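Cellulase CEL9M (Clostridium cellulolyticum, PDB 1IA6) probably cleaves internal beta-1,4-glucosidic linkages of cellulose and related beta-glucans, acting as a glycoside hydrolase family 9 endoglucanase. Local coordinates at residues 156-160 with 212-216; 205-211 with 256-260; 163-167 with 219-223; 76-80 with 215-219. All blocks are in the same frame, centred on the assembly; numbering follows the deposited sequence. Where two conformers were deposited one is given.

Contact 1: 156-160 with 212-216; sequences SETSA and DLAWA. With CA (calcium ion), chain B.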
loop_
_atom_site.group_PDB
_atom_site.type_symbol
_atom_site.label_atom_id
_atom_site.label_comp_id
_atom_site.label_asym_id
_atom_site.label_seq_id
_atom_site.Cartn_x
_atom_site.Cartn_y
_atom_site.Cartn_z
ATOM N N SER A 156 9.210 6.939 -8.622
ATOM C CA SER A 156 9.984 6.776 -7.400
ATOM C C SER A 156 9.425 5.698 -6.485
ATOM O O SER A 156 10.186 4.927 -5.909
ATOM C CB SER A 156 10.079 8.106 -6.643
ATOM O OG SER A 156 10.843 9.042 -7.383
ATOM N N GLU A 157 8.106 5.635 -6.341
ATOM C CA GLU A 157 7.534 4.604 -5.485
ATOM C C GLU A 157 7.792 3.230 -6.096
ATOM O O GLU A 157 8.056 2.263 -5.381
ATOM C CB GLU A 157 6.032 4.822 -5.283
ATOM C CG GLU A 157 5.697 5.978 -4.339
ATOM C CD GLU A 157 6.431 5.893 -3.011
ATOM O OE1 GLU A 157 6.569 4.779 -2.469
ATOM O OE2 GLU A 157 6.862 6.945 -2.497
ATOM N N THR A 158 7.724 3.148 -7.421
ATOM C CA THR A 158 7.962 1.887 -8.115
ATOM C C THR A 158 9.431 1.512 -7.946
ATOM O O THR A 158 9.764 0.352 -7.720
ATOM C CB THR A 158 7.607 2.008 -9.613
ATOM O OG1 THR A 158 6.251 2.456 -9.736
ATOM C CG2 THR A 158 7.742 0.663 -10.312
ATOM N N SER A 159 10.307 2.507 -8.039
ATOM C CA SER A 159 11.737 2.280 -7.863
ATOM C C SER A 159 11.998 1.721 -6.463
ATOM O O SER A 159 12.736 0.746 -6.298
ATOM C CB SER A 159 12.506 3.593 -8.051
ATOM O OG SER A 159 13.892 3.430 -7.792
ATOM N N ALA A 160 11.387 2.338 -5.454
ATOM C CA ALA A 160 11.574 1.894 -4.076
ATOM C C ALA A 160 11.081 0.465 -3.899
ATOM O O ALA A 160 11.720 -0.336 -3.225
ATOM C CB ALA A 160 10.839 2.829 -3.111
ATOM N N ASP A 212 8.734 11.434 -2.618
ATOM C CA ASP A 212 8.962 10.144 -3.256
ATOM C C ASP A 212 10.395 9.991 -3.767
ATOM O O ASP A 212 11.012 8.938 -3.597
ATOM C CB ASP A 212 7.948 9.967 -4.387
ATOM C CG ASP A 212 6.525 10.081 -3.887
ATOM O OD1 ASP A 212 6.015 9.102 -3.303
ATOM O OD2 ASP A 212 5.925 11.164 -4.045
ATOM N N LEU A 213 10.931 11.036 -4.390
ATOM C CA LEU A 213 12.302 10.977 -4.886
ATOM C C LEU A 213 13.281 10.730 -3.742
ATOM O O LEU A 213 14.199 9.919 -3.863
ATOM C CB LEU A 213 12.678 12.280 -5.596
ATOM C CG LEU A 213 12.172 12.459 -7.029
ATOM C CD1 LEU A 213 12.442 13.884 -7.486
ATOM C CD2 LEU A 213 12.866 11.463 -7.951
ATOM N N ALA A 214 13.082 11.437 -2.631
ATOM C CA ALA A 214 13.952 11.299 -1.466
ATOM C C ALA A 214 13.856 9.881 -0.920
ATOM O O ALA A 214 14.865 9.248 -0.615
ATOM C CB ALA A 214 13.550 12.301 -0.394
ATOM N N TRP A 215 12.628 9.393 -0.794
ATOM C CA TRP A 215 12.357 8.046 -0.307
ATOM C C TRP A 215 13.049 6.992 -1.182
ATOM O O TRP A 215 13.750 6.117 -0.672
ATOM C CB TRP A 215 10.831 7.850 -0.278
ATOM C CG TRP A 215 10.310 6.450 -0.146
ATOM C CD1 TRP A 215 9.678 5.722 -1.119
ATOM C CD2 TRP A 215 10.257 5.651 1.046
ATOM N NE1 TRP A 215 9.227 4.530 -0.605
ATOM C CE2 TRP A 215 9.569 4.460 0.720
ATOM C CE3 TRP A 215 10.719 5.828 2.357
ATOM C CZ2 TRP A 215 9.331 3.449 1.659
ATOM C CZ3 TRP A 215 10.482 4.821 3.291
ATOM C CH2 TRP A 215 9.792 3.647 2.935
ATOM N N ALA A 216 12.865 7.085 -2.497
ATOM C CA ALA A 216 13.482 6.135 -3.417
ATOM C C ALA A 216 15.004 6.208 -3.328
ATOM O O ALA A 216 15.689 5.190 -3.404
ATOM C CB ALA A 216 13.028 6.420 -4.847
HETATM CA CA CA B . 4.150 12.371 -2.986
HETATM O O HOH W 1 14.567 2.905 -4.933
HETATM O O HOH W 2 3.620 10.061 -2.448
HETATM O O HOH W 3 2.450 11.869 -4.592
#
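E157 and D212 bring two carboxylates together: E157 OE2 lies 2.5 Å from D212 OD1, and the carboxylate planes are turned 80° to each other. Oxygens this close probably share a proton, which would offset the like charges. E157 is thus a second-shell residue that probably helps position D212, a calcium ligand. The chain of E157 bends at chi2 (-51°), carrying the acid across the D212 side chain at about a right angle and across the W215 side chain, E157 OE1 coming 3.3 Å from W215 NE1. A160 meets the same ring obliquely, its CB 3.4 Å from W215 NE1. Small residues close the rest of the interface: A216 CB sits 3.4 Å from S156 O, and S156 CB packs on the D212 carbonyl. The helices 152-169 and 210-224 run nearly parallel here, with local axes 8.3 Å apart at an angle of 16°, as befits two helices of one layer in the alpha/alpha barrel of family 9. S156 OG touches L213 CD2 but spends its hydrogen bond on S152 O, within its own helix. Farther along, one water donates to both S159 OG and A216 O; S159 OG is also bonded to A184 O of helix 174-193. At the other end D212 OD2 binds calcium at 2.4 Å, while D212 OD1 accepts a hydrogen bond 2.7 Å long from a water on the same metal.

Contact 2: 205-211 with 256-260; sequences QATSFGD and WDDMY. With CA (calcium ion), chain B; SO4 (sulfate ion), chain E.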
loop_
_atom_site.group_PDB
_atom_site.type_symbol
_atom_site.label_atom_id
_atom_site.label_comp_id
_atom_site.label_asym_id
_atom_site.label_seq_id
_atom_site.Cartn_x
_atom_site.Cartn_y
_atom_site.Cartn_z
ATOM N N GLN A 205 -5.308 12.167 -7.420
ATOM C CA GLN A 205 -4.692 13.451 -7.721
ATOM C C GLN A 205 -3.510 13.692 -6.787
ATOM O O GLN A 205 -3.688 13.985 -5.604
ATOM C CB GLN A 205 -5.730 14.562 -7.572
ATOM C CG GLN A 205 -6.810 14.504 -8.639
ATOM C CD GLN A 205 -7.927 15.493 -8.396
ATOM O OE1 GLN A 205 -8.814 15.258 -7.571
ATOM N NE2 GLN A 205 -7.887 16.611 -9.106
ATOM N N ALA A 206 -2.302 13.566 -7.330
ATOM C CA ALA A 206 -1.081 13.736 -6.548
ATOM C C ALA A 206 -0.699 15.199 -6.376
ATOM O O ALA A 206 -1.029 16.043 -7.213
ATOM C CB ALA A 206 0.058 12.973 -7.201
ATOM N N THR A 207 0.019 15.490 -5.295
ATOM C CA THR A 207 0.419 16.859 -4.999
ATOM C C THR A 207 1.908 17.049 -4.731
ATOM O O THR A 207 2.381 18.183 -4.663
ATOM C CB THR A 207 -0.328 17.385 -3.764
ATOM O OG1 THR A 207 0.057 16.621 -2.613
ATOM C CG2 THR A 207 -1.831 17.265 -3.957
ATOM N N SER A 208 2.651 15.956 -4.584
ATOM C CA SER A 208 4.071 16.075 -4.271
ATOM C C SER A 208 4.919 14.948 -4.836
ATOM O O SER A 208 4.463 13.812 -4.918
ATOM C CB SER A 208 4.242 16.083 -2.756
ATOM O OG SER A 208 3.751 14.861 -2.221
ATOM N N PHE A 209 6.159 15.260 -5.208
ATOM C CA PHE A 209 7.057 14.231 -5.723
ATOM C C PHE A 209 8.428 14.262 -5.043
ATOM O O PHE A 209 9.173 13.287 -5.099
ATOM C CB PHE A 209 7.203 14.345 -7.249
ATOM C CG PHE A 209 7.850 15.617 -7.714
ATOM C CD1 PHE A 209 9.228 15.781 -7.640
ATOM C CD2 PHE A 209 7.076 16.654 -8.226
ATOM C CE1 PHE A 209 9.829 16.961 -8.069
ATOM C CE2 PHE A 209 7.669 17.839 -8.657
ATOM C CZ PHE A 209 9.046 17.991 -8.577
ATOM N N GLY A 210 8.752 15.373 -4.388
ATOM C CA GLY A 210 10.033 15.478 -3.706
ATOM C C GLY A 210 10.161 14.435 -2.608
ATOM O O GLY A 210 11.246 13.915 -2.342
ATOM N N ASP A 211 9.041 14.133 -1.964
ATOM C CA ASP A 211 9.014 13.135 -0.904
ATOM C C ASP A 211 9.340 11.756 -1.481
ATOM O O ASP A 211 10.133 11.002 -0.916
ATOM C CB ASP A 211 7.630 13.126 -0.230
ATOM C CG ASP A 211 6.481 12.995 -1.228
ATOM O OD1 ASP A 211 6.527 13.636 -2.299
ATOM O OD2 ASP A 211 5.515 12.262 -0.932
ATOM N N TRP A 256 -0.374 7.129 0.030
ATOM C CA TRP A 256 0.053 7.149 -1.361
ATOM C C TRP A 256 0.536 8.494 -1.896
ATOM O O TRP A 256 1.390 8.529 -2.779
ATOM C CB TRP A 256 -1.047 6.588 -2.281
ATOM C CG TRP A 256 -2.357 7.308 -2.221
ATOM C CD1 TRP A 256 -3.425 7.004 -1.427
ATOM C CD2 TRP A 256 -2.734 8.466 -2.974
ATOM N NE1 TRP A 256 -4.446 7.902 -1.640
ATOM C CE2 TRP A 256 -4.047 8.810 -2.584
ATOM C CE3 TRP A 256 -2.088 9.249 -3.942
ATOM C CZ2 TRP A 256 -4.729 9.908 -3.127
ATOM C CZ3 TRP A 256 -2.764 10.339 -4.482
ATOM C CH2 TRP A 256 -4.072 10.657 -4.071
ATOM N N ASP A 257 0.020 9.598 -1.360
ATOM C CA ASP A 257 0.415 10.922 -1.844
ATOM C C ASP A 257 1.469 11.629 -0.999
ATOM O O ASP A 257 2.211 12.467 -1.507
ATOM C CB ASP A 257 -0.821 11.828 -1.948
ATOM C CG ASP A 257 -0.514 13.169 -2.599
ATOM O OD1 ASP A 257 0.148 13.179 -3.656
ATOM O OD2 ASP A 257 -0.947 14.214 -2.064
ATOM N N ASP A 258 1.541 11.285 0.281
ATOM C CA ASP A 258 2.483 11.931 1.193
ATOM C C ASP A 258 3.461 10.954 1.838
ATOM O O ASP A 258 3.094 10.180 2.722
ATOM C CB ASP A 258 1.689 12.690 2.267
ATOM C CG ASP A 258 2.578 13.380 3.290
ATOM O OD1 ASP A 258 3.794 13.516 3.049
ATOM O OD2 ASP A 258 2.045 13.796 4.337
ATOM N N MET A 259 4.711 10.994 1.386
ATOM C CA MET A 259 5.742 10.115 1.921
ATOM C C MET A 259 6.839 10.894 2.638
ATOM O O MET A 259 7.939 10.384 2.835
ATOM C CB MET A 259 6.355 9.275 0.794
ATOM C CG MET A 259 5.440 8.174 0.277
ATOM S SD MET A 259 5.099 6.936 1.541
ATOM C CE MET A 259 6.601 5.953 1.445
ATOM N N TYR A 260 6.534 12.126 3.040
ATOM C CA TYR A 260 7.511 12.956 3.736
ATOM C C TYR A 260 7.965 12.404 5.080
ATOM O O TYR A 260 9.138 12.528 5.432
ATOM C CB TYR A 260 6.968 14.377 3.917
ATOM C CG TYR A 260 7.078 15.206 2.661
ATOM C CD1 TYR A 260 8.316 15.683 2.226
ATOM C CD2 TYR A 260 5.959 15.466 1.871
ATOM C CE1 TYR A 260 8.435 16.395 1.034
ATOM C CE2 TYR A 260 6.069 16.175 0.677
ATOM C CZ TYR A 260 7.307 16.635 0.267
ATOM O OH TYR A 260 7.424 17.322 -0.917
HETATM CA CA CA B . 4.150 12.371 -2.986
HETATM S S SO4 E . -8.299 7.909 -1.056
HETATM O O1 SO4 E . -9.358 7.261 -1.861
HETATM O O2 SO4 E . -7.164 6.980 -0.910
HETATM O O3 SO4 E . -8.845 8.254 0.273
HETATM O O4 SO4 E . -7.857 9.146 -1.739
HETATM O O HOH W 2 3.620 10.061 -2.448
HETATM O O HOH W 3 2.450 11.869 -4.592
#
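D257 holds its carboxylate anti to the backbone N (chi1 -173°), which brings it up to T207, whose OG1 is folded between its own backbone N and carbonyl carbon (chi1 65°). T207 grips the carboxylate at both oxygens: T207 N donates to D257 OD1 at 2.8 Å and T207 OG1 donates to D257 OD2 at 2.7 Å, each meeting its oxygen on the syn side and slightly out of plane. The backbone puts D211 CB over the centre of the Y260 ring, a CH-pi contact 3.3 Å from D211 CB to the Y260 centroid, with the carboxylate stacked nearly parallel to the ring, beside CB on the CE2 side. The D211 chi1 of 52° swings that carboxylate to the calcium and to M259 N: D211 OD2 accepts from M259 N at 2.8 Å through its anti lone pair, while both D211 oxygens chelate the metal. The metal also takes S208 O and S208 OG, the D257 carbonyl oxygen at 2.4 Å, D212 OD2 and two waters, eight ligand atoms in all. The waters donate to W256 O and D257 OD1 respectively, so both tie the metal to 256-260. An Asx turn, D258 OD1 to Y260 N, shapes the chain as it enters helix 260-271. W256 NE1 donates to a sulfate oxygen, O2, at 3.0 Å; R308 also holds this ion, which probably came from the crystallisation liquor. With two carboxylates, D211 and D212, binding the metal directly, the ion's double charge is probably balanced, and calcium pins the loop before helix 260-271 to the start of helix 210-224.

Contact 3: 163-167 with 219-223; sequences TLMYL and WLYTA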
loop_
_atom_site.group_PDB
_atom_site.type_symbol
_atom_site.label_atom_id
_atom_site.label_comp_id
_atom_site.label_asym_id
_atom_site.label_seq_id
_atom_site.Cartn_x
_atom_site.Cartn_y
_atom_site.Cartn_z
ATOM N N THR A 163 13.694 -1.793 -5.432
ATOM C CA THR A 163 14.929 -1.857 -4.653
ATOM C C THR A 163 14.690 -2.722 -3.422
ATOM O O THR A 163 15.543 -3.515 -3.028
ATOM C CB THR A 163 15.381 -0.462 -4.198
ATOM O OG1 THR A 163 15.618 0.355 -5.348
ATOM C CG2 THR A 163 16.674 -0.556 -3.373
ATOM N N LEU A 164 13.523 -2.568 -2.808
ATOM C CA LEU A 164 13.207 -3.372 -1.634
ATOM C C LEU A 164 13.117 -4.841 -2.027
ATOM O O LEU A 164 13.488 -5.719 -1.249
ATOM C CB LEU A 164 11.905 -2.887 -0.989
ATOM C CG LEU A 164 12.144 -1.706 -0.044
ATOM C CD1 LEU A 164 10.855 -0.926 0.205
ATOM C CD2 LEU A 164 12.728 -2.238 1.254
ATOM N N MET A 165 12.645 -5.120 -3.240
ATOM C CA MET A 165 12.564 -6.508 -3.680
ATOM C C MET A 165 13.988 -7.053 -3.823
ATOM O O MET A 165 14.262 -8.200 -3.464
ATOM C CB MET A 165 11.813 -6.628 -5.012
ATOM C CG MET A 165 11.529 -8.075 -5.405
ATOM S SD MET A 165 10.602 -8.947 -4.113
ATOM C CE MET A 165 9.918 -10.320 -5.031
ATOM N N TYR A 166 14.897 -6.232 -4.344
ATOM C CA TYR A 166 16.286 -6.662 -4.480
ATOM C C TYR A 166 16.798 -7.046 -3.091
ATOM O O TYR A 166 17.395 -8.105 -2.909
ATOM C CB TYR A 166 17.152 -5.531 -5.046
ATOM C CG TYR A 166 18.636 -5.706 -4.786
ATOM C CD1 TYR A 166 19.385 -6.652 -5.491
ATOM C CD2 TYR A 166 19.284 -4.949 -3.806
ATOM C CE1 TYR A 166 20.747 -6.842 -5.222
ATOM C CE2 TYR A 166 20.646 -5.131 -3.528
ATOM C CZ TYR A 166 21.367 -6.082 -4.241
ATOM O OH TYR A 166 22.701 -6.286 -3.965
ATOM N N LEU A 167 16.543 -6.183 -2.113
ATOM C CA LEU A 167 16.990 -6.423 -0.743
ATOM C C LEU A 167 16.335 -7.644 -0.104
ATOM O O LEU A 167 16.983 -8.380 0.637
ATOM C CB LEU A 167 16.721 -5.188 0.120
ATOM C CG LEU A 167 17.517 -3.934 -0.263
ATOM C CD1 LEU A 167 16.960 -2.713 0.463
ATOM C CD2 LEU A 167 18.988 -4.149 0.072
ATOM N N TRP A 219 16.596 4.268 -0.397
ATOM C CA TRP A 219 16.668 2.826 -0.605
ATOM C C TRP A 219 17.800 2.461 -1.560
ATOM O O TRP A 219 18.483 1.458 -1.364
ATOM C CB TRP A 219 15.325 2.286 -1.108
ATOM C CG TRP A 219 14.322 2.238 -0.002
ATOM C CD1 TRP A 219 13.200 3.007 0.127
ATOM C CD2 TRP A 219 14.404 1.444 1.188
ATOM N NE1 TRP A 219 12.583 2.745 1.328
ATOM C CE2 TRP A 219 13.302 1.790 1.999
ATOM C CE3 TRP A 219 15.309 0.474 1.650
ATOM C CZ2 TRP A 219 13.076 1.202 3.251
ATOM C CZ3 TRP A 219 15.086 -0.110 2.896
ATOM C CH2 TRP A 219 13.977 0.258 3.682
ATOM N N LEU A 220 18.012 3.276 -2.586
ATOM C CA LEU A 220 19.097 3.001 -3.516
ATOM C C LEU A 220 20.422 3.112 -2.769
ATOM O O LEU A 220 21.385 2.419 -3.095
ATOM C CB LEU A 220 19.040 3.961 -4.709
ATOM C CG LEU A 220 18.005 3.511 -5.751
ATOM C CD1 LEU A 220 17.706 4.631 -6.734
ATOM C CD2 LEU A 220 18.527 2.277 -6.472
ATOM N N TYR A 221 20.474 3.973 -1.755
ATOM C CA TYR A 221 21.696 4.102 -0.966
ATOM C C TYR A 221 21.909 2.819 -0.162
ATOM O O TYR A 221 23.000 2.261 -0.137
ATOM C CB TYR A 221 21.616 5.280 0.005
ATOM C CG TYR A 221 22.794 5.317 0.958
ATOM C CD1 TYR A 221 24.078 5.610 0.497
ATOM C CD2 TYR A 221 22.633 5.009 2.309
ATOM C CE1 TYR A 221 25.178 5.592 1.363
ATOM C CE2 TYR A 221 23.723 4.986 3.183
ATOM C CZ TYR A 221 24.990 5.278 2.704
ATOM O OH TYR A 221 26.065 5.258 3.563
ATOM N N THR A 222 20.856 2.358 0.503
ATOM C CA THR A 222 20.947 1.144 1.304
ATOM C C THR A 222 21.409 -0.052 0.465
ATOM O O THR A 222 22.162 -0.901 0.938
ATOM C CB THR A 222 19.589 0.805 1.951
ATOM O OG1 THR A 222 19.193 1.877 2.818
ATOM C CG2 THR A 222 19.683 -0.486 2.758
ATOM N N ALA A 223 20.971 -0.106 -0.787
ATOM C CA ALA A 223 21.332 -1.215 -1.659
ATOM C C ALA A 223 22.693 -1.090 -2.335
ATOM O O ALA A 223 23.332 -2.100 -2.615
ATOM C CB ALA A 223 20.254 -1.405 -2.725
#
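Two groups grip T222 OG1, the T218 carbonyl oxygen one turn back and R266 NH2, while the methyl of the same side chain, T222 CG2, faces L167 CD1 at 4.2 Å. T163 divides its branches in a similar way. Its OG1 bonds to S159 O in its own helix and rests against L220 CD2; its CG2, anti to the backbone N, reaches across to the W219 carbonyl oxygen. The main apolar contact is L164 on W219: L164 CD2 stands over the face of the six-membered ring, 3.6 Å from the W219 centroid and 13° off the normal, a CH-pi contact. L167 CD1 approaches that ring obliquely, 3.8 Å from W219 CE3. Next to it A223 CB fits among three side chains, with T163 CG2 at 3.7 Å, Y166 CD2 at 3.8 Å and L167 CD2 slightly farther away. The local axes are 9.7 Å apart and inclined by 27°, and leucine and tryptophan side chains span the gap around the small A223. Y166 and L220 lean on helix 174-193, L164 and L167 meet Y79 of helix 64-80, and R266 of helix 260-271 makes a cation-pi contact with W219.

Contact 4: 76-80 with 215-219; sequences WSLYE and WAATW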
loop_
_atom_site.group_PDB
_atom_site.type_symbol
_atom_site.label_atom_id
_atom_site.label_comp_id
_atom_site.label_asym_id
_atom_site.label_seq_id
_atom_site.Cartn_x
_atom_site.Cartn_y
_atom_site.Cartn_z
ATOM N N TRP A 76 8.705 -2.827 2.581
ATOM C CA TRP A 76 9.310 -2.223 3.761
ATOM C C TRP A 76 8.968 -3.052 5.000
ATOM O O TRP A 76 9.811 -3.246 5.877
ATOM C CB TRP A 76 8.810 -0.778 3.925
ATOM C CG TRP A 76 9.556 0.037 4.947
ATOM C CD1 TRP A 76 10.829 -0.170 5.391
ATOM C CD2 TRP A 76 9.092 1.226 5.603
ATOM N NE1 TRP A 76 11.190 0.813 6.280
ATOM C CE2 TRP A 76 10.143 1.684 6.429
ATOM C CE3 TRP A 76 7.892 1.948 5.570
ATOM C CZ2 TRP A 76 10.031 2.833 7.218
ATOM C CZ3 TRP A 76 7.779 3.095 6.358
ATOM C CH2 TRP A 76 8.845 3.524 7.169
ATOM N N SER A 77 7.734 -3.541 5.051
ATOM C CA SER A 77 7.268 -4.351 6.171
ATOM C C SER A 77 8.121 -5.609 6.325
ATOM O O SER A 77 8.540 -5.959 7.430
ATOM C CB SER A 77 5.804 -4.754 5.960
ATOM O OG SER A 77 4.974 -3.615 5.785
ATOM N N LEU A 78 8.374 -6.282 5.209
ATOM C CA LEU A 78 9.164 -7.511 5.211
ATOM C C LEU A 78 10.620 -7.227 5.576
ATOM O O LEU A 78 11.254 -7.993 6.301
ATOM C CB LEU A 78 9.099 -8.181 3.837
ATOM C CG LEU A 78 9.816 -9.528 3.681
ATOM C CD1 LEU A 78 9.221 -10.546 4.644
ATOM C CD2 LEU A 78 9.677 -10.008 2.247
ATOM N N TYR A 79 11.142 -6.118 5.065
ATOM C CA TYR A 79 12.520 -5.723 5.324
ATOM C C TYR A 79 12.777 -5.395 6.794
ATOM O O TYR A 79 13.783 -5.815 7.365
ATOM C CB TYR A 79 12.885 -4.506 4.468
ATOM C CG TYR A 79 14.317 -4.042 4.638
ATOM C CD1 TYR A 79 15.371 -4.729 4.038
ATOM C CD2 TYR A 79 14.617 -2.917 5.404
ATOM C CE1 TYR A 79 16.691 -4.304 4.194
ATOM C CE2 TYR A 79 15.929 -2.484 5.568
ATOM C CZ TYR A 79 16.959 -3.181 4.960
ATOM O OH TYR A 79 18.255 -2.746 5.109
ATOM N N GLU A 80 11.866 -4.645 7.405
ATOM C CA GLU A 80 12.020 -4.238 8.802
ATOM C C GLU A 80 11.595 -5.273 9.842
ATOM O O GLU A 80 12.174 -5.331 10.928
ATOM C CB GLU A 80 11.233 -2.951 9.067
ATOM C CG GLU A 80 11.628 -1.751 8.212
ATOM C CD GLU A 80 12.974 -1.150 8.591
ATOM O OE1 GLU A 80 13.513 -1.483 9.668
ATOM O OE2 GLU A 80 13.488 -0.324 7.809
ATOM N N TRP A 215 12.628 9.393 -0.794
ATOM C CA TRP A 215 12.357 8.046 -0.307
ATOM C C TRP A 215 13.049 6.992 -1.182
ATOM O O TRP A 215 13.750 6.117 -0.672
ATOM C CB TRP A 215 10.831 7.850 -0.278
ATOM C CG TRP A 215 10.310 6.450 -0.146
ATOM C CD1 TRP A 215 9.678 5.722 -1.119
ATOM C CD2 TRP A 215 10.257 5.651 1.046
ATOM N NE1 TRP A 215 9.227 4.530 -0.605
ATOM C CE2 TRP A 215 9.569 4.460 0.720
ATOM C CE3 TRP A 215 10.719 5.828 2.357
ATOM C CZ2 TRP A 215 9.331 3.449 1.659
ATOM C CZ3 TRP A 215 10.482 4.821 3.291
ATOM C CH2 TRP A 215 9.792 3.647 2.935
ATOM N N ALA A 216 12.865 7.085 -2.497
ATOM C CA ALA A 216 13.482 6.135 -3.417
ATOM C C ALA A 216 15.004 6.208 -3.328
ATOM O O ALA A 216 15.689 5.190 -3.404
ATOM C CB ALA A 216 13.028 6.420 -4.847
ATOM N N ALA A 217 15.521 7.421 -3.158
ATOM C CA ALA A 217 16.957 7.637 -3.057
ATOM C C ALA A 217 17.557 6.968 -1.822
ATOM O O ALA A 217 18.649 6.407 -1.892
ATOM C CB ALA A 217 17.258 9.139 -3.044
ATOM N N THR A 218 16.852 7.013 -0.691
ATOM C CA THR A 218 17.388 6.391 0.516
ATOM C C THR A 218 17.514 4.878 0.347
ATOM O O THR A 218 18.441 4.269 0.878
ATOM C CB THR A 218 16.534 6.689 1.779
ATOM O OG1 THR A 218 15.254 6.058 1.672
ATOM C CG2 THR A 218 16.354 8.195 1.961
ATOM N N TRP A 219 16.596 4.268 -0.397
ATOM C CA TRP A 219 16.668 2.826 -0.605
ATOM C C TRP A 219 17.800 2.461 -1.560
ATOM O O TRP A 219 18.483 1.458 -1.364
ATOM C CB TRP A 219 15.325 2.286 -1.108
ATOM C CG TRP A 219 14.322 2.238 -0.002
ATOM C CD1 TRP A 219 13.200 3.007 0.127
ATOM C CD2 TRP A 219 14.404 1.444 1.188
ATOM N NE1 TRP A 219 12.583 2.745 1.328
ATOM C CE2 TRP A 219 13.302 1.790 1.999
ATOM C CE3 TRP A 219 15.309 0.474 1.650
ATOM C CZ2 TRP A 219 13.076 1.202 3.251
ATOM C CZ3 TRP A 219 15.086 -0.110 2.896
ATOM C CH2 TRP A 219 13.977 0.258 3.682
#
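W76 presents one face to two tryptophans of helix 210-224. W215 points its edge at the six-membered ring, with W215 CH2 3.7 Å from W76 CE3; the ring planes stand at 75° and the centroids of the six-membered rings are 5.0 Å apart, a T-shaped pair. On the same face W219 makes instead an offset edge-to-face pair with the five-membered ring, at the same interplanar angle, W219 CZ2 lying 3.4 Å from W76 CD1. The outer edge of W219 then runs on to Y79, sliding past it in the opposite direction, with W219 CZ3 over the tyrosine face 3.7 Å from Y79 CE2 and the planes almost perpendicular, 89°. W76 and Y79 both carry CG anti to the backbone N, which turns the two rings toward helix 210-224; the rings thereby bridge local helix axes 14.7 Å apart. The two indoles of that helix also meet each other, W219 NE1 lying over a face of W215. E80 helps hold the W76 indole in place: E80 OE2 accepts from W76 NE1 at 3.0 Å, tilted from the ring plane, while E80 OE1 forms a salt bridge with K322. W76 also packs against M315 and V319 of helix 306-323. This aromatic cluster of edge-to-face pairs buries three tryptophans between helices of the alpha/alpha barrel, with Y79 at its margin.

Overall arrangement
All four contacts use helix 210-224 or its entry. Contact 2 lies at its start, contact 1 on the first turns, contact 4 in the middle and contact 3 near its end; centres are about 20 Å apart for contacts 2 and 3 but about 7 Å for contacts 3 and 4. Along the chain, helix 64-80 precedes 152-169, then 210-224 and loop 256-260. Contacts 1 and 3 are successive levels of one interface with helix 152-169, and contact 4 adds helix 64-80, sharing W215 with contact 1 and W219 with contact 3. M259 packing joins contacts 1, 2 and 4. A continuous path thus runs from the calcium site into the aromatic core, linking segments far apart in sequence.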